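Local coordinates for uncharacterized protein lp_0118 (Lactobacillus plantarum, PDB 3K2Y) that is of unknown function but, as a HIRAN-domain protein, probably binds nucleic acid, at residues 25-29 and 54-60; 45-50 and 62-68. All coordinates share one frame; numbering follows the deposited sequence.

Overall arrangement
From the N terminus, the chain runs through strand 4-14 and helix 22-25 into 25-29, the first half of interaction 1. Strand 34-39 and the loop 45-50 follow, and strand 50-53 leads to 54-60, which packs back on 25-29 and closes a loop with 24 residues between. Interaction 1 thus ties the turn after helix 22-25 to the hairpin between strands 50-53 and 59-63. Interaction 2 closes a shorter loop, with 11 residues between, and ties the loop before strand 50-53 to the end of strand 59-63 and the segment after it. The two loops cross, their segments alternating along the chain. Their centres, about 19 Å apart, lie on opposite sides of the chain's centre.

Interaction 1 (25-29 and 54-60); sequences TLTTL and TLQHAKL
Where Thr28 faces Gln56, the flat amide makes a loose approach, with OE1 4.4 Å from Thr28 O. The imidazole of His57 lies well apart from 25-29, and Leu55 O sits over one of its faces, toward the rim. The close contact is made by methyl groups. Thr25 CG2, set anti to the backbone N by chi1 of -66°, reaches Ala58 CB at 3.4 Å and comes near Leu60 CD1, whose modelled place is doubtful. Farther in, Leu29 CD1 packs against Leu60 CD2 at 3.3 Å, the two side chains meeting aslant, and both leucines also rest on Val35 of strand 34-39.

Residues 54-58 form the hairpin connection between strands 50-53 and 59-63 of the HIRAN-domain barrel. A type I turn from Thr54 to His57, closed by His57 N to Thr54 O (2.7 Å), ends on a left-handed backbone at His57 (phi 74°), the pattern of a type I turn with a G1 bulge. Facing it, 25-29 makes a type I turn that begins on the last residue of helix 22-25. Thr25 O takes two bonds there, from Thr28 N and from Thr28 OG1 at 2.8 Å, the hydroxyl arriving in the carbonyl plane on a lone pair. With chi1 of 67°, Thr28 OG1 sits between its own backbone N and carbonyl carbon, within reach of that oxygen.

This fixed hydroxyl lies 3.7 Å from Thr54 CG2, and Thr54 OG1 is buried without a polar partner, 3.8 Å from Thr25 CG2. Cutting Thr54 back to an alanine here would probably open a gap beside the Thr28 hydroxyl and deprive the Thr25 methyl of one of its neighbours. The side chain of Lys59 leaves the backbone on the side away from 25-29, and its NZ is hydrogen-bonded to Tyr62 OH.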
loop_
_atom_site.group_PDB
_atom_site.type_symbol
_atom_site.label_atom_id
_atom_site.label_comp_id
_atom_site.label_asym_id
_atom_site.label_seq_id
_atom_site.Cartn_x
_atom_site.Cartn_y
_atom_site.Cartn_z
ATOM N N THR A 25 9.380 17.321 1.435
ATOM C CA THR A 25 9.389 16.957 0.023
ATOM C C THR A 25 8.415 17.793 -0.804
ATOM O O THR A 25 8.707 18.140 -1.949
ATOM C CB THR A 25 9.069 15.461 -0.163
ATOM O OG1 THR A 25 10.132 14.681 0.396
ATOM C CG2 THR A 25 8.915 15.120 -1.640
ATOM N N LEU A 26 7.262 18.119 -0.231
ATOM C CA LEU A 26 6.285 18.932 -0.944
ATOM C C LEU A 26 6.880 20.321 -1.163
ATOM O O LEU A 26 6.287 21.171 -1.828
ATOM C CB LEU A 26 4.983 19.048 -0.143
ATOM C CG LEU A 26 4.174 17.770 0.107
ATOM C CD1 LEU A 26 2.880 18.128 0.829
ATOM C CD2 LEU A 26 3.864 17.077 -1.211
ATOM N N THR A 27 8.065 20.537 -0.598
ATOM C CA THR A 27 8.761 21.812 -0.718
ATOM C C THR A 27 9.689 21.796 -1.929
ATOM O O THR A 27 9.928 22.827 -2.549
ATOM C CB THR A 27 9.604 22.109 0.540
ATOM O OG1 THR A 27 8.800 21.919 1.712
ATOM C CG2 THR A 27 10.114 23.543 0.511
ATOM N N THR A 28 10.218 20.620 -2.257
ATOM C CA THR A 28 11.114 20.483 -3.401
ATOM C C THR A 28 10.303 20.422 -4.694
ATOM O O THR A 28 10.831 20.100 -5.761
ATOM C CB THR A 28 11.977 19.201 -3.296
ATOM O OG1 THR A 28 11.141 18.042 -3.404
ATOM C CG2 THR A 28 12.711 19.166 -1.964
ATOM N N LEU A 29 9.018 20.745 -4.586
ATOM C CA LEU A 29 8.115 20.721 -5.728
ATOM C C LEU A 29 7.273 21.985 -5.825
ATOM O O LEU A 29 6.770 22.495 -4.821
ATOM C CB LEU A 29 7.206 19.487 -5.632
ATOM C CG LEU A 29 5.993 19.332 -6.556
ATOM C CD1 LEU A 29 5.524 17.889 -6.527
ATOM C CD2 LEU A 29 4.867 20.264 -6.113
ATOM N N THR A 54 9.466 12.959 -6.964
ATOM C CA THR A 54 10.038 14.229 -7.387
ATOM C C THR A 54 11.231 13.923 -8.280
ATOM O O THR A 54 11.720 12.791 -8.302
ATOM C CB THR A 54 10.529 15.050 -6.176
ATOM O OG1 THR A 54 9.402 15.458 -5.391
ATOM C CG2 THR A 54 11.287 16.288 -6.632
ATOM N N LEU A 55 11.697 14.923 -9.018
ATOM C CA LEU A 55 12.845 14.727 -9.897
ATOM C C LEU A 55 14.068 14.356 -9.068
ATOM O O LEU A 55 15.013 13.762 -9.580
ATOM C CB LEU A 55 13.126 15.997 -10.708
ATOM C CG LEU A 55 12.070 16.371 -11.750
ATOM C CD1 LEU A 55 12.511 17.618 -12.503
ATOM C CD2 LEU A 55 11.864 15.200 -12.714
ATOM N N GLN A 56 14.041 14.715 -7.785
ATOM C CA GLN A 56 15.141 14.410 -6.873
ATOM C C GLN A 56 14.940 13.026 -6.273
ATOM O O GLN A 56 15.759 12.552 -5.489
ATOM C CB GLN A 56 15.227 15.461 -5.758
ATOM C CG GLN A 56 15.975 16.738 -6.152
ATOM C CD GLN A 56 15.382 17.419 -7.378
ATOM O OE1 GLN A 56 14.226 17.846 -7.368
ATOM N NE2 GLN A 56 16.175 17.523 -8.440
ATOM N N HIS A 57 13.835 12.390 -6.651
ATOM C CA HIS A 57 13.510 11.050 -6.190
ATOM C C HIS A 57 13.039 10.972 -4.742
ATOM O O HIS A 57 13.545 10.176 -3.955
ATOM C CB HIS A 57 14.711 10.133 -6.408
ATOM C CG HIS A 57 15.140 10.048 -7.838
ATOM N ND1 HIS A 57 14.394 9.400 -8.799
ATOM C CD2 HIS A 57 16.214 10.566 -8.479
ATOM C CE1 HIS A 57 14.990 9.523 -9.972
ATOM N NE2 HIS A 57 16.095 10.226 -9.806
ATOM N N ALA A 58 12.064 11.808 -4.406
ATOM C CA ALA A 58 11.482 11.822 -3.071
ATOM C C ALA A 58 10.024 11.439 -3.278
ATOM O O ALA A 58 9.314 12.080 -4.053
ATOM C CB ALA A 58 11.587 13.213 -2.455
ATOM N N LYS A 59 9.580 10.391 -2.592
ATOM C CA LYS A 59 8.210 9.920 -2.743
ATOM C C LYS A 59 7.175 10.967 -2.355
ATOM O O LYS A 59 7.341 11.689 -1.373
ATOM C CB LYS A 59 8.001 8.650 -1.924
ATOM C CG LYS A 59 6.733 7.898 -2.276
ATOM C CD LYS A 59 6.678 6.564 -1.566
ATOM C CE LYS A 59 5.569 5.692 -2.131
ATOM N NZ LYS A 59 5.548 4.346 -1.496
ATOM N N LEU A 60 6.107 11.040 -3.145
ATOM C CA LEU A 60 5.018 11.982 -2.918
ATOM C C LEU A 60 3.727 11.253 -2.583
ATOM O O LEU A 60 2.858 11.797 -1.901
ATOM C CB LEU A 60 4.794 12.843 -4.161
ATOM C CG LEU A 60 5.656 14.091 -4.351
ATOM C CD1 LEU A 60 7.115 13.744 -4.195
ATOM C CD2 LEU A 60 5.391 14.673 -5.724
#

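Interaction 2 (45-50 and 62-68); sequences YDDNAI and YIARYQN
Ile50 O receives the amide of Ile63 at 2.9 Å (Ile63 N to Ile50 O) and also takes a CA-H contact from Tyr62. The bond joins the start of strand 50-53 to the end of strand 59-63, antiparallel neighbours in the barrel. A water adds a second link between them, accepting from Ile50 N and donating to Ile63 O. Alongside, Ile50 CB lies 3.7 Å from Ile63 CG1, while Ala49 CB meets Tyr62 CE2 obliquely, at 4.1 Å.

Beyond these two strands, Asp46 OD2 forms a long salt bridge with Arg65 NE, 3.6 Å away, the carboxylate and guanidinium planes 75° apart. A bend at chi3 (-68°) turns the arginine's end toward the loop. Asp46 OD1 takes Asn48 N at 2.7 Å from above the carboxylate plane, an Asx turn. Asn48 CB in turn packs on Asn68 CB. Tyr45 OH reaches out to Asp46 OD2 of the second subunit, carrying the loop into the dimer contact.

The two oxygens of Asp46 thus serve different partners, OD1 the loop's own turn and OD2 the arginine; the skewed, lengthy pairing probably contributes less to joining the segments than the buried backbone and water bonds.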
loop_
_atom_site.group_PDB
_atom_site.type_symbol
_atom_site.label_atom_id
_atom_site.label_comp_id
_atom_site.label_asym_id
_atom_site.label_seq_id
_atom_site.Cartn_x
_atom_site.Cartn_y
_atom_site.Cartn_z
ATOM N N TYR A 45 -0.858 -3.890 -1.603
ATOM C CA TYR A 45 -2.185 -3.315 -1.424
ATOM C C TYR A 45 -2.923 -3.112 -2.745
ATOM O O TYR A 45 -4.154 -3.060 -2.776
ATOM C CB TYR A 45 -2.078 -1.976 -0.678
ATOM C CG TYR A 45 -1.245 -2.050 0.585
ATOM C CD1 TYR A 45 -1.591 -2.919 1.621
ATOM C CD2 TYR A 45 -0.090 -1.279 0.728
ATOM C CE1 TYR A 45 -0.804 -3.025 2.775
ATOM C CE2 TYR A 45 0.705 -1.374 1.876
ATOM C CZ TYR A 45 0.341 -2.255 2.895
ATOM O OH TYR A 45 1.127 -2.374 4.018
ATOM N N ASP A 46 -2.170 -3.010 -3.835
ATOM C CA ASP A 46 -2.764 -2.789 -5.151
ATOM C C ASP A 46 -1.779 -3.178 -6.247
ATOM O O ASP A 46 -0.733 -2.548 -6.398
ATOM C CB ASP A 46 -3.135 -1.311 -5.304
ATOM C CG ASP A 46 -3.983 -1.040 -6.533
ATOM O OD1 ASP A 46 -3.984 -1.876 -7.461
ATOM O OD2 ASP A 46 -4.642 0.021 -6.575
ATOM N N ASP A 47 -2.116 -4.205 -7.020
ATOM C CA ASP A 47 -1.232 -4.649 -8.092
ATOM C C ASP A 47 -1.186 -3.643 -9.242
ATOM O O ASP A 47 -0.389 -3.788 -10.161
ATOM C CB ASP A 47 -1.669 -6.027 -8.609
ATOM C CG ASP A 47 -2.994 -5.986 -9.345
ATOM O OD1 ASP A 47 -3.762 -5.019 -9.165
ATOM O OD2 ASP A 47 -3.275 -6.938 -10.100
ATOM N N ASN A 48 -2.034 -2.625 -9.180
ATOM C CA ASN A 48 -2.073 -1.597 -10.220
ATOM C C ASN A 48 -1.416 -0.313 -9.748
ATOM O O ASN A 48 -1.394 0.690 -10.467
ATOM C CB ASN A 48 -3.518 -1.304 -10.624
ATOM C CG ASN A 48 -4.072 -2.335 -11.583
ATOM O OD1 ASN A 48 -5.145 -2.881 -11.359
ATOM N ND2 ASN A 48 -3.345 -2.598 -12.663
ATOM N N ALA A 49 -0.879 -0.368 -8.532
ATOM C CA ALA A 49 -0.216 0.761 -7.897
ATOM C C ALA A 49 0.809 1.467 -8.773
ATOM O O ALA A 49 1.508 0.844 -9.579
ATOM C CB ALA A 49 0.453 0.305 -6.605
ATOM N N ILE A 50 0.877 2.782 -8.591
ATOM C CA ILE A 50 1.810 3.643 -9.297
ATOM C C ILE A 50 2.183 4.773 -8.347
ATOM O O ILE A 50 1.381 5.681 -8.109
ATOM C CB ILE A 50 1.194 4.288 -10.553
ATOM C CG1 ILE A 50 0.754 3.221 -11.549
ATOM C CG2 ILE A 50 2.220 5.195 -11.214
ATOM C CD1 ILE A 50 -0.014 3.798 -12.725
ATOM N N TYR A 62 0.794 8.121 -4.232
ATOM C CA TYR A 62 0.337 7.211 -5.277
ATOM C C TYR A 62 -0.764 7.819 -6.119
ATOM O O TYR A 62 -1.413 8.780 -5.707
ATOM C CB TYR A 62 -0.210 5.918 -4.669
ATOM C CG TYR A 62 0.841 5.009 -4.097
ATOM C CD1 TYR A 62 1.364 5.223 -2.824
ATOM C CD2 TYR A 62 1.342 3.950 -4.848
ATOM C CE1 TYR A 62 2.367 4.405 -2.316
ATOM C CE2 TYR A 62 2.342 3.130 -4.352
ATOM C CZ TYR A 62 2.853 3.362 -3.088
ATOM O OH TYR A 62 3.871 2.568 -2.622
ATOM N N ILE A 63 -0.972 7.250 -7.305
ATOM C CA ILE A 63 -2.050 7.701 -8.182
ATOM C C ILE A 63 -3.282 7.097 -7.515
ATOM O O ILE A 63 -3.270 5.918 -7.170
ATOM C CB ILE A 63 -1.944 7.092 -9.606
ATOM C CG1 ILE A 63 -0.610 7.468 -10.262
ATOM C CG2 ILE A 63 -3.126 7.557 -10.455
ATOM C CD1 ILE A 63 -0.509 8.906 -10.705
ATOM N N ALA A 64 -4.331 7.892 -7.327
ATOM C CA ALA A 64 -5.560 7.408 -6.698
ATOM C C ALA A 64 -6.017 6.087 -7.315
ATOM O O ALA A 64 -5.963 5.908 -8.532
ATOM C CB ALA A 64 -6.652 8.452 -6.825
ATOM N N ARG A 65 -6.468 5.171 -6.461
ATOM C CA ARG A 65 -6.926 3.843 -6.879
ATOM C C ARG A 65 -8.022 3.843 -7.945
ATOM O O ARG A 65 -8.104 2.915 -8.755
ATOM C CB ARG A 65 -7.396 3.047 -5.656
ATOM C CG ARG A 65 -7.925 1.656 -5.972
ATOM C CD ARG A 65 -8.246 0.884 -4.702
ATOM N NE ARG A 65 -7.041 0.544 -3.948
ATOM C CZ ARG A 65 -7.043 -0.000 -2.734
ATOM N NH1 ARG A 65 -8.191 -0.268 -2.122
ATOM N NH2 ARG A 65 -5.897 -0.277 -2.128
ATOM N N TYR A 66 -8.861 4.875 -7.950
ATOM C CA TYR A 66 -9.934 4.967 -8.937
ATOM C C TYR A 66 -9.449 5.592 -10.252
ATOM O O TYR A 66 -10.255 5.970 -11.101
ATOM C CB TYR A 66 -11.104 5.776 -8.364
ATOM C CG TYR A 66 -10.724 7.172 -7.944
ATOM C CD1 TYR A 66 -10.807 8.238 -8.836
ATOM C CD2 TYR A 66 -10.236 7.420 -6.661
ATOM C CE1 TYR A 66 -10.410 9.521 -8.463
ATOM C CE2 TYR A 66 -9.835 8.696 -6.278
ATOM C CZ TYR A 66 -9.922 9.740 -7.182
ATOM O OH TYR A 66 -9.515 10.996 -6.802
ATOM N N GLN A 67 -8.129 5.689 -10.410
ATOM C CA GLN A 67 -7.517 6.252 -11.617
ATOM C C GLN A 67 -6.304 5.402 -12.001
ATOM O O GLN A 67 -5.543 5.748 -12.903
ATOM C CB GLN A 67 -7.065 7.698 -11.359
ATOM C CG GLN A 67 -8.146 8.593 -10.786
ATOM C CD GLN A 67 -7.695 10.027 -10.581
ATOM O OE1 GLN A 67 -6.716 10.292 -9.883
ATOM N NE2 GLN A 67 -8.416 10.964 -11.188
ATOM N N ASN A 68 -6.149 4.284 -11.302
ATOM C CA ASN A 68 -5.040 3.348 -11.487
ATOM C C ASN A 68 -4.990 2.546 -12.780
ATOM O O ASN A 68 -4.101 2.737 -13.607
ATOM C CB ASN A 68 -5.021 2.358 -10.320
ATOM C CG ASN A 68 -3.935 2.655 -9.338
ATOM O OD1 ASN A 68 -3.906 2.100 -8.240
ATOM N ND2 ASN A 68 -3.013 3.530 -9.728
HETATM O O HOH W 1 -1.611 3.796 -7.353
#